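Local atomic coordinates of hypothetical protein (Pseudomonas aeruginosa, PDB entry 2H9F), a protein that is probably a methylaconitate isomerase of the PrpF family, interconverting double-bond isomers of a methylated aconitate. Residues E39-D42 with R43-R47; L30-S33 with C34-P37; G113-A116 with L117-L121; S78-P81 with G82-V85; G103-G106 with N107-T110. All coordinates share one frame; numbering follows the deposited sequence.

Contact 1 of 5, residues E39-D42 with R43-R47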
# COMPACT_ATOMS: atom_id res chain seq x y z
N GLU A 39 -22.42 -12.77 -6.80
CA GLU A 39 -22.36 -11.62 -5.92
C GLU A 39 -21.67 -11.95 -4.58
O GLU A 39 -20.86 -11.16 -4.13
CB GLU A 39 -23.78 -11.04 -5.76
CG GLU A 39 -23.96 -9.82 -4.78
CD GLU A 39 -23.39 -8.44 -5.27
OE1 GLU A 39 -23.21 -8.26 -6.52
OE2 GLU A 39 -23.13 -7.57 -4.37
N ALA A 40 -21.92 -13.12 -3.98
CA ALA A 40 -21.27 -13.47 -2.70
C ALA A 40 -19.77 -13.47 -2.85
O ALA A 40 -19.03 -12.96 -2.00
CB ALA A 40 -21.76 -14.80 -2.21
N ARG A 41 -19.29 -14.06 -3.93
CA ARG A 41 -17.85 -14.18 -4.13
C ARG A 41 -17.21 -12.79 -4.26
O ARG A 41 -16.15 -12.48 -3.69
CB ARG A 41 -17.58 -15.03 -5.40
CG ARG A 41 -16.11 -15.08 -5.72
CD ARG A 41 -15.81 -15.84 -6.99
NE ARG A 41 -15.94 -17.26 -6.76
CZ ARG A 41 -15.83 -18.19 -7.70
NH1 ARG A 41 -15.53 -17.87 -8.96
NH2 ARG A 41 -15.95 -19.46 -7.35
N ASP A 42 -17.85 -11.96 -5.06
CA ASP A 42 -17.40 -10.59 -5.36
C ASP A 42 -17.34 -9.81 -4.06
O ASP A 42 -16.29 -9.23 -3.73
CB ASP A 42 -18.37 -9.96 -6.40
CG ASP A 42 -18.09 -10.42 -7.85
OD1 ASP A 42 -17.32 -11.39 -8.04
OD2 ASP A 42 -18.66 -9.82 -8.79
N ARG A 43 -18.42 -9.88 -3.27
CA ARG A 43 -18.49 -9.23 -1.93
C ARG A 43 -17.38 -9.71 -1.02
O ARG A 43 -16.69 -8.91 -0.31
CB ARG A 43 -19.85 -9.54 -1.27
CG ARG A 43 -21.09 -9.08 -2.01
CD ARG A 43 -22.38 -9.10 -1.16
NE ARG A 43 -22.92 -10.44 -0.86
CZ ARG A 43 -24.01 -10.95 -1.42
NH1 ARG A 43 -24.70 -10.26 -2.31
NH2 ARG A 43 -24.42 -12.18 -1.12
N LEU A 44 -17.17 -11.04 -1.02
CA LEU A 44 -16.15 -11.61 -0.16
C LEU A 44 -14.79 -10.97 -0.47
O LEU A 44 -14.10 -10.49 0.42
CB LEU A 44 -16.06 -13.14 -0.28
CG LEU A 44 -14.85 -13.73 0.50
CD1 LEU A 44 -15.01 -13.52 1.98
CD2 LEU A 44 -14.64 -15.22 0.18
N PHE A 45 -14.44 -10.94 -1.76
CA PHE A 45 -13.14 -10.45 -2.17
C PHE A 45 -12.97 -8.94 -1.99
O PHE A 45 -11.91 -8.45 -1.59
CB PHE A 45 -12.89 -10.90 -3.60
CG PHE A 45 -12.63 -12.39 -3.74
CD1 PHE A 45 -12.44 -13.20 -2.63
CD2 PHE A 45 -12.48 -12.96 -4.98
CE1 PHE A 45 -12.22 -14.53 -2.75
CE2 PHE A 45 -12.20 -14.28 -5.10
CZ PHE A 45 -12.11 -15.08 -3.99
N MSE A 46 -14.04 -8.20 -2.25
CA MSE A 46 -14.09 -6.77 -1.89
C MSE A 46 -13.72 -6.64 -0.42
O MSE A 46 -12.75 -5.90 -0.00
CB MSE A 46 -15.54 -6.20 -2.18
CG MSE A 46 -15.80 -5.89 -3.58
SE MSE A 46 -17.61 -5.27 -3.61
CE MSE A 46 -18.41 -6.10 -5.25
N ARG A 47 -14.30 -7.47 0.41
CA ARG A 47 -14.12 -7.29 1.85
C ARG A 47 -12.71 -7.75 2.29
O ARG A 47 -12.06 -7.10 3.15
CB ARG A 47 -15.27 -7.98 2.61
CG ARG A 47 -15.42 -7.56 4.09
CD ARG A 47 -16.04 -6.15 4.33
NE ARG A 47 -15.34 -5.66 5.51
CZ ARG A 47 -15.83 -5.36 6.71
NH1 ARG A 47 -17.14 -5.33 7.01
NH2 ARG A 47 -14.94 -5.01 7.63

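Contact 2 of 5, residues L30-S33 with C34-P37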
# COMPACT_ATOMS: atom_id res chain seq x y z
N LEU A 30 -13.15 -21.94 0.08
CA LEU A 30 -14.04 -20.79 0.12
C LEU A 30 -15.33 -21.18 0.78
O LEU A 30 -15.78 -22.32 0.62
CB LEU A 30 -14.35 -20.25 -1.29
CG LEU A 30 -13.18 -19.60 -2.04
CD1 LEU A 30 -13.59 -19.19 -3.48
CD2 LEU A 30 -12.59 -18.41 -1.30
N PRO A 31 -15.99 -20.22 1.42
CA PRO A 31 -17.37 -20.47 1.82
C PRO A 31 -18.24 -21.00 0.70
O PRO A 31 -18.05 -20.68 -0.46
CB PRO A 31 -17.86 -19.11 2.26
CG PRO A 31 -16.65 -18.39 2.67
CD PRO A 31 -15.58 -18.86 1.74
N GLU A 32 -19.21 -21.82 1.06
CA GLU A 32 -19.94 -22.53 0.06
C GLU A 32 -20.56 -21.56 -0.93
O GLU A 32 -20.55 -21.82 -2.13
CB GLU A 32 -21.03 -23.38 0.70
CG GLU A 32 -21.72 -24.33 -0.28
CD GLU A 32 -22.92 -25.09 0.33
OE1 GLU A 32 -23.08 -25.12 1.58
OE2 GLU A 32 -23.70 -25.65 -0.46
N SER A 33 -21.09 -20.45 -0.45
CA SER A 33 -21.70 -19.47 -1.35
C SER A 33 -20.72 -18.86 -2.35
O SER A 33 -21.12 -18.38 -3.40
CB SER A 33 -22.40 -18.37 -0.56
OG SER A 33 -21.47 -17.63 0.17
N CYS A 34 -19.43 -18.86 -2.01
CA CYS A 34 -18.44 -18.29 -2.88
C CYS A 34 -17.75 -19.30 -3.82
O CYS A 34 -16.77 -18.96 -4.48
CB CYS A 34 -17.40 -17.60 -2.01
SG CYS A 34 -18.15 -16.35 -0.98
N ARG A 35 -18.25 -20.54 -3.88
CA ARG A 35 -17.59 -21.56 -4.71
C ARG A 35 -18.14 -21.59 -6.12
O ARG A 35 -17.76 -22.44 -6.93
CB ARG A 35 -17.72 -22.94 -4.07
CG ARG A 35 -16.96 -23.11 -2.81
CD ARG A 35 -17.09 -24.54 -2.32
NE ARG A 35 -16.78 -24.53 -0.91
CZ ARG A 35 -17.46 -25.17 0.03
NH1 ARG A 35 -18.52 -25.93 -0.25
NH2 ARG A 35 -17.06 -25.01 1.29
N VAL A 36 -19.07 -20.69 -6.40
CA VAL A 36 -19.41 -20.39 -7.77
C VAL A 36 -19.30 -18.89 -8.00
O VAL A 36 -19.43 -18.10 -7.06
CB VAL A 36 -20.84 -20.85 -8.09
CG1 VAL A 36 -20.93 -22.37 -8.01
CG2 VAL A 36 -21.86 -20.18 -7.15
N PRO A 37 -19.13 -18.48 -9.25
CA PRO A 37 -19.11 -17.06 -9.48
C PRO A 37 -20.42 -16.43 -9.07
O PRO A 37 -21.47 -17.06 -9.18
CB PRO A 37 -18.90 -16.94 -10.98
CG PRO A 37 -18.47 -18.27 -11.45
CD PRO A 37 -19.02 -19.25 -10.50
O HOH W 1 -20.73 -16.30 -5.37

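Contact 3 of 5, residues G113-A116 with L117-L121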
# COMPACT_ATOMS: atom_id res chain seq x y z
N GLY A 113 1.30 -20.66 -10.53
CA GLY A 113 2.07 -21.89 -10.70
C GLY A 113 2.63 -22.36 -9.38
O GLY A 113 2.56 -23.53 -9.06
N ALA A 114 3.14 -21.44 -8.59
CA ALA A 114 3.70 -21.77 -7.27
C ALA A 114 2.59 -22.25 -6.30
O ALA A 114 2.70 -23.29 -5.65
CB ALA A 114 4.43 -20.60 -6.72
N PHE A 115 1.50 -21.50 -6.26
CA PHE A 115 0.40 -21.80 -5.37
C PHE A 115 -0.23 -23.12 -5.69
O PHE A 115 -0.69 -23.80 -4.79
CB PHE A 115 -0.67 -20.71 -5.46
CG PHE A 115 -1.80 -20.88 -4.47
CD1 PHE A 115 -1.55 -20.84 -3.11
CD2 PHE A 115 -3.10 -21.07 -4.90
CE1 PHE A 115 -2.59 -20.99 -2.20
CE2 PHE A 115 -4.10 -21.22 -4.01
CZ PHE A 115 -3.83 -21.17 -2.66
N ALA A 116 -0.29 -23.48 -6.98
CA ALA A 116 -0.83 -24.77 -7.39
C ALA A 116 -0.16 -25.89 -6.62
O ALA A 116 -0.80 -26.85 -6.23
CB ALA A 116 -0.61 -25.00 -8.89
N LEU A 117 1.15 -25.75 -6.40
CA LEU A 117 1.93 -26.72 -5.64
C LEU A 117 1.78 -26.57 -4.12
O LEU A 117 1.59 -27.59 -3.43
CB LEU A 117 3.40 -26.66 -6.05
CG LEU A 117 3.69 -27.16 -7.49
CD1 LEU A 117 5.05 -26.67 -7.97
CD2 LEU A 117 3.64 -28.66 -7.53
N HIS A 118 1.82 -25.34 -3.59
CA HIS A 118 1.58 -25.17 -2.16
C HIS A 118 0.19 -25.68 -1.80
O HIS A 118 0.01 -26.25 -0.75
CB HIS A 118 1.74 -23.71 -1.74
CG HIS A 118 3.07 -23.11 -2.09
ND1 HIS A 118 4.26 -23.51 -1.51
CD2 HIS A 118 3.38 -22.12 -2.96
CE1 HIS A 118 5.24 -22.77 -2.00
NE2 HIS A 118 4.73 -21.92 -2.87
N ALA A 119 -0.75 -25.53 -2.70
CA ALA A 119 -2.13 -25.90 -2.45
C ALA A 119 -2.46 -27.36 -2.62
O ALA A 119 -3.61 -27.76 -2.35
CB ALA A 119 -3.05 -25.08 -3.32
N GLY A 120 -1.51 -28.16 -3.11
CA GLY A 120 -1.72 -29.59 -3.27
C GLY A 120 -2.61 -29.91 -4.43
O GLY A 120 -3.29 -30.94 -4.43
N LEU A 121 -2.64 -29.04 -5.44
CA LEU A 121 -3.60 -29.25 -6.52
C LEU A 121 -3.01 -29.97 -7.72
O LEU A 121 -3.70 -30.28 -8.67
CB LEU A 121 -4.20 -27.91 -6.95
CG LEU A 121 -5.05 -27.14 -5.93
CD1 LEU A 121 -5.28 -25.72 -6.42
CD2 LEU A 121 -6.36 -27.87 -5.72

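Contact 4 of 5, residues S78-P81 with G82-V85. With SO4 (sulfate ion), chain E.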
# COMPACT_ATOMS: atom_id res chain seq x y z
N SER A 78 -8.12 -28.55 -12.42
CA SER A 78 -8.72 -28.27 -13.70
C SER A 78 -9.64 -29.37 -14.18
O SER A 78 -9.34 -30.55 -14.06
CB SER A 78 -7.64 -28.11 -14.72
OG SER A 78 -8.19 -27.65 -15.92
N SER A 79 -10.74 -28.94 -14.79
CA SER A 79 -11.64 -29.83 -15.54
C SER A 79 -11.18 -29.95 -16.99
O SER A 79 -11.61 -30.84 -17.72
CB SER A 79 -13.03 -29.18 -15.52
OG SER A 79 -12.86 -27.74 -15.52
N GLN A 80 -10.29 -29.05 -17.38
CA GLN A 80 -9.86 -28.91 -18.74
C GLN A 80 -8.78 -29.98 -19.07
O GLN A 80 -7.77 -30.09 -18.39
CB GLN A 80 -9.40 -27.46 -18.91
CG GLN A 80 -9.10 -27.01 -20.30
CD GLN A 80 -10.32 -26.99 -21.21
OE1 GLN A 80 -11.45 -26.70 -20.78
NE2 GLN A 80 -10.08 -27.30 -22.50
N PRO A 81 -9.02 -30.83 -20.08
CA PRO A 81 -8.03 -31.85 -20.40
C PRO A 81 -6.65 -31.28 -20.62
O PRO A 81 -6.52 -30.24 -21.26
CB PRO A 81 -8.54 -32.44 -21.71
CG PRO A 81 -9.97 -32.20 -21.67
CD PRO A 81 -10.20 -30.92 -20.95
N GLY A 82 -5.64 -31.96 -20.09
CA GLY A 82 -4.26 -31.54 -20.24
C GLY A 82 -3.84 -30.36 -19.40
O GLY A 82 -2.84 -29.70 -19.68
N HIS A 83 -4.57 -30.12 -18.32
CA HIS A 83 -4.23 -29.04 -17.42
C HIS A 83 -4.29 -29.51 -15.98
O HIS A 83 -5.05 -30.39 -15.64
CB HIS A 83 -5.21 -27.88 -17.67
CG HIS A 83 -5.02 -27.20 -19.00
ND1 HIS A 83 -5.64 -27.62 -20.15
CD2 HIS A 83 -4.24 -26.14 -19.35
CE1 HIS A 83 -5.25 -26.84 -21.16
NE2 HIS A 83 -4.42 -25.93 -20.69
N ASP A 84 -3.46 -28.91 -15.15
CA ASP A 84 -3.43 -29.18 -13.72
C ASP A 84 -4.39 -28.32 -12.92
O ASP A 84 -5.04 -28.84 -12.02
CB ASP A 84 -2.01 -28.98 -13.19
CG ASP A 84 -1.04 -29.94 -13.85
OD1 ASP A 84 -1.28 -31.17 -13.72
OD2 ASP A 84 -0.13 -29.46 -14.54
N VAL A 85 -4.44 -27.02 -13.19
CA VAL A 85 -5.26 -26.11 -12.41
C VAL A 85 -6.02 -25.14 -13.27
O VAL A 85 -5.54 -24.74 -14.33
CB VAL A 85 -4.40 -25.32 -11.40
CG1 VAL A 85 -3.82 -26.30 -10.31
CG2 VAL A 85 -3.31 -24.49 -12.13
S SO4 E . -6.63 -35.21 -18.52
O1 SO4 E . -7.91 -34.96 -19.20
O2 SO4 E . -6.86 -35.49 -17.10
O3 SO4 E . -5.99 -36.39 -19.12
O4 SO4 E . -5.72 -34.06 -18.60

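Contact 5 of 5, residues G103-G106 with N107-T110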
# COMPACT_ATOMS: atom_id res chain seq x y z
N GLY A 103 -9.93 -9.86 -17.19
CA GLY A 103 -8.54 -9.76 -17.64
C GLY A 103 -7.72 -10.95 -17.21
O GLY A 103 -8.23 -11.86 -16.53
N ASN A 104 -6.44 -10.94 -17.61
CA ASN A 104 -5.40 -11.71 -16.89
C ASN A 104 -4.29 -10.79 -16.37
O ASN A 104 -3.99 -9.70 -16.91
CB ASN A 104 -4.75 -12.87 -17.73
CG ASN A 104 -3.71 -13.74 -16.88
OD1 ASN A 104 -3.97 -14.03 -15.69
ND2 ASN A 104 -2.55 -14.10 -17.49
N CYS A 105 -3.69 -11.29 -15.29
CA CYS A 105 -2.48 -10.78 -14.73
C CYS A 105 -1.36 -11.80 -14.97
O CYS A 105 -1.30 -12.86 -14.35
CB CYS A 105 -2.68 -10.54 -13.22
SG CYS A 105 -1.32 -9.67 -12.60
N GLY A 106 -0.49 -11.46 -15.91
CA GLY A 106 0.65 -12.30 -16.21
C GLY A 106 1.61 -12.38 -15.05
O GLY A 106 2.33 -13.38 -14.89
N ASN A 107 1.64 -11.32 -14.22
CA ASN A 107 2.54 -11.32 -13.03
C ASN A 107 2.03 -12.31 -12.00
O ASN A 107 2.84 -13.15 -11.54
CB ASN A 107 2.77 -9.91 -12.47
CG ASN A 107 3.81 -9.16 -13.27
OD1 ASN A 107 5.02 -9.31 -13.04
ND2 ASN A 107 3.36 -8.43 -14.27
N LEU A 108 0.70 -12.29 -11.73
CA LEU A 108 0.13 -13.25 -10.78
C LEU A 108 0.09 -14.69 -11.31
O LEU A 108 0.05 -15.61 -10.50
CB LEU A 108 -1.22 -12.80 -10.19
CG LEU A 108 -1.16 -11.71 -9.11
CD1 LEU A 108 -2.49 -11.65 -8.38
CD2 LEU A 108 0.01 -11.78 -8.08
N SER A 109 0.18 -14.89 -12.62
CA SER A 109 0.41 -16.26 -13.19
C SER A 109 1.58 -16.98 -12.54
O SER A 109 1.51 -18.18 -12.28
CB SER A 109 0.70 -16.17 -14.69
OG SER A 109 -0.39 -15.52 -15.32
N THR A 110 2.66 -16.24 -12.31
CA THR A 110 3.81 -16.81 -11.66
C THR A 110 3.36 -17.38 -10.31
O THR A 110 3.68 -18.50 -10.00
CB THR A 110 4.92 -15.77 -11.47
OG1 THR A 110 4.93 -14.85 -12.58
CG2 THR A 110 6.25 -16.45 -11.36

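Contact 1 of 5, residues E39-D42 with R43-R47
The first turns of helix 39-49 pair E39, A40, R41 and D42 with the residues four positions on, R43 to M46, through a regular ladder of alpha-helical backbone bonds. R43 N donates to E39 O at 2.9 Å, and L44, F45 and M46 repeat the step onto A40, R41 and D42.

F45 has CG beside its own backbone N (chi1 -70°), which brings one face of the ring under R41 O; the carbonyl oxygen is 3.5 Å from F45 CG. The ring lies alongside the R41 side chain, where R41 CG comes within 4.0 Å of F45 CE2 and the guanidinium plane is turned only 18° from the ring. M46, a selenomethionine, bends at its selenium end and brings CE to 4.0 Å from D42 CB. In the conformer described, R43 folds back over the start of the helix, one guanidinium face lying over the E39-A40 peptide; this placement, and the long ion pair to E39 with it, is doubtful, because R43 NH1 sits implausibly close to E39 CG and R43 has two conformers.

The polar ends have partners outside these two turns: R41 NE bonds to C34 O, D42 OD1 accepts from W101 NE1, and, in this conformer, R43 NH2 meets the C-terminal carboxylate of F396. The helix itself lies against strands 71-77, 99-100 and 388-392, with F45 packed near F25, C72 and I74.

Contact 2 of 5, residues L30-S33 with C34-P37
R35, extended from CG to NE, reaches back along the turn to the carbonyl of L30. Its NE donates to L30 O at 2.9 Å and its NH2 adds a weak bond to the same oxygen at 3.1 Å, so one acceptor holds two nitrogens at the guanidinium edge. Both bonds are bent at the hydrogen, and L30 O stands 27° out of the guanidinium plane as seen by NE. One guanidinium face is covered by E32 CA, 3.6 Å above the plane, and E32 CG touches R35 NH1 where the two side chains cross at a slant; the E32 carboxylate stays beyond bonding distance.

C34 N donates to P31 O at 2.8 Å and R35 N to E32 O at 3.2 Å, each three residues back and each donor standing above the carbonyl plane. This spacing belongs to a short 3-10 turn, which starts at E32 in the connection between strand 20-26 and helix 39-49.

L30 CD1 lies against the carbonyl oxygen of C34 (3.3 Å), and its CB makes the apolar contact with C34 CB at 4.1 Å. C34 SG swings beside its own backbone N, within 4.3 Å of P31 CB. A water donates to both S33 O and V36 O. Further out, L30, P31 and C34 rest on L44 of helix 39-49, and F396 touches P31, S33 and C34.

Contact 3 of 5, residues G113-A116 with L117-L121
L117 comes first, its N making a weak bond to A114 O. That oxygen is shared with H118 N, which meets it at 3.0 Å in the carbonyl plane and much straighter (164°). Beyond CB, the L117 side chain runs out to V122, I127 and strand 131-139.

In one of its two modelled conformers, the one described, H118 leans back along the helix: with CG beside the backbone N (chi1 -56°), its CD2 comes to 3.0 Å from A114 O and NE2 to 4.1 Å from A114 CB. H118 also packs on R390 of the second subunit.

A119 N bonds to F115 O at 2.7 Å, while its methyl makes a CH-pi contact, with A119 CB 4.1 Å from the centroid of the F115 ring, over its face and only 12° off the normal. The other neighbours of that ring include F24, T13 and L15.

G120 then takes positive phi, and helix 106-118 closes in a Schellman motif. In it, G120 N bonds to L117 O, and L121 N turns back to A116 O at 3.0 Å, nearly in line with the carbonyl bond. L121 CB follows to 3.6 Å from A116 O, and the leucine packs on L75 of strand 71-77, while L121 O accepts from K77 NZ.

Contact 4 of 5, residues S78-P81 with G82-V85
H83 ND1 donates to P81 O at 3.0 Å, a side-chain bond across the turn that approaches from well above the carbonyl plane. The oxygen in turn lies near the ring edge but tilted 23° out of the imidazole plane. S78 N donates to D84 O at 3.1 Å, a straight bond (165°) that draws the two arms of the loop together just beyond the turn. A weak hydrogen bond, H83 N to Q80 O at 3.2 Å, spans the type II beta turn from Q80 to H83. Within it, G82 has positive phi, and its N points out to donate to O4 of a sulfate ion at 2.6 Å. That ion probably comes from the crystallisation liquor.

The S78 hydroxyl, anti to its own N, accepts from Q80 N at 2.9 Å as an ST turn and also bonds to D86 OD1. Around these bonds, H83 CB touches S78 OG at 3.5 Å, and Q80 CG reaches H83 ND1 at 3.5 Å. The Q80 and H83 side chains run in the same direction, with amide and ring planes 65° apart. W138 meets H83 edge-to-face, and Q80 also packs on this tryptophan of strand 131-139. D84 points away from the other arm and forms a salt bridge with R136.

Since ND1 is the donor toward P81 O, a neutral H83 would carry its proton there and present NE2 as an acceptor to T145 OG1. The imidazole is thus held at both nitrogens, one bond fixing it to the turn and the other to strand 144-153.

Contact 5 of 5, residues G103-G106 with N107-T110
From extended torsions at C105 (phi -110°, psi 106°) the backbone turns into helical values at G106, and S109 N reaches back to C105 O at 3.1 Å. The S109 hydroxyl donates to the same oxygen at 3.0 Å. The two donors approach from opposite faces of the carbonyl plane, so S109 grips it with both backbone and side chain; Y87 OH is a further partner. S109 CB is brought to 3.2 Å from G106 O. N104 ND2 is also close to S109 OG, at 3.4 Å.

C105 occupies the N-cap of helix 106-118. Its sulfur, anti to the backbone N (chi1 -170°), swings over the first turn, where SG accepts from L108 N at 3.4 Å in a nearly straight bond, a sulfur-based capping interaction. C105 SG also packs against L108 CB at 4.0 Å. Side chains of strands 20-26, 71-77, 85-92 and 369-386 surround this helix start, consistent with the diaminopimelate epimerase-like fold of the PrpF family, in which the active site probably lies near the N-terminal ends of the central helices.

Further into the turn, T110 OG1 donates to N107 O at 2.9 Å, joining T110 N on one face of that carbonyl. N107 OD1 accepts from T19 N, and R379 of strand 369-386 touches both N107 and T110. L108 turns instead to S20, K71, V73 and Y87.

How the contacts relate
All five contacts are local and follow one another along the chain; none encloses or crosses another. Contact 2 forms the turn after strand 20-26, and contact 1 takes up the helix that follows; they meet where R41 reaches the carbonyl of C34. Contact 4 then closes the connection between antiparallel strands 71-77 and 85-92. Contact 5 starts helix 106-118 and contact 3 ends it, their centres about 15 Å apart. Contact 3 also touches contact 4, with A116 and L121 packing on V85. Strand 71-77 is a common neighbour, touched by side chains of contacts 1, 3 and 5 and continued into contact 4.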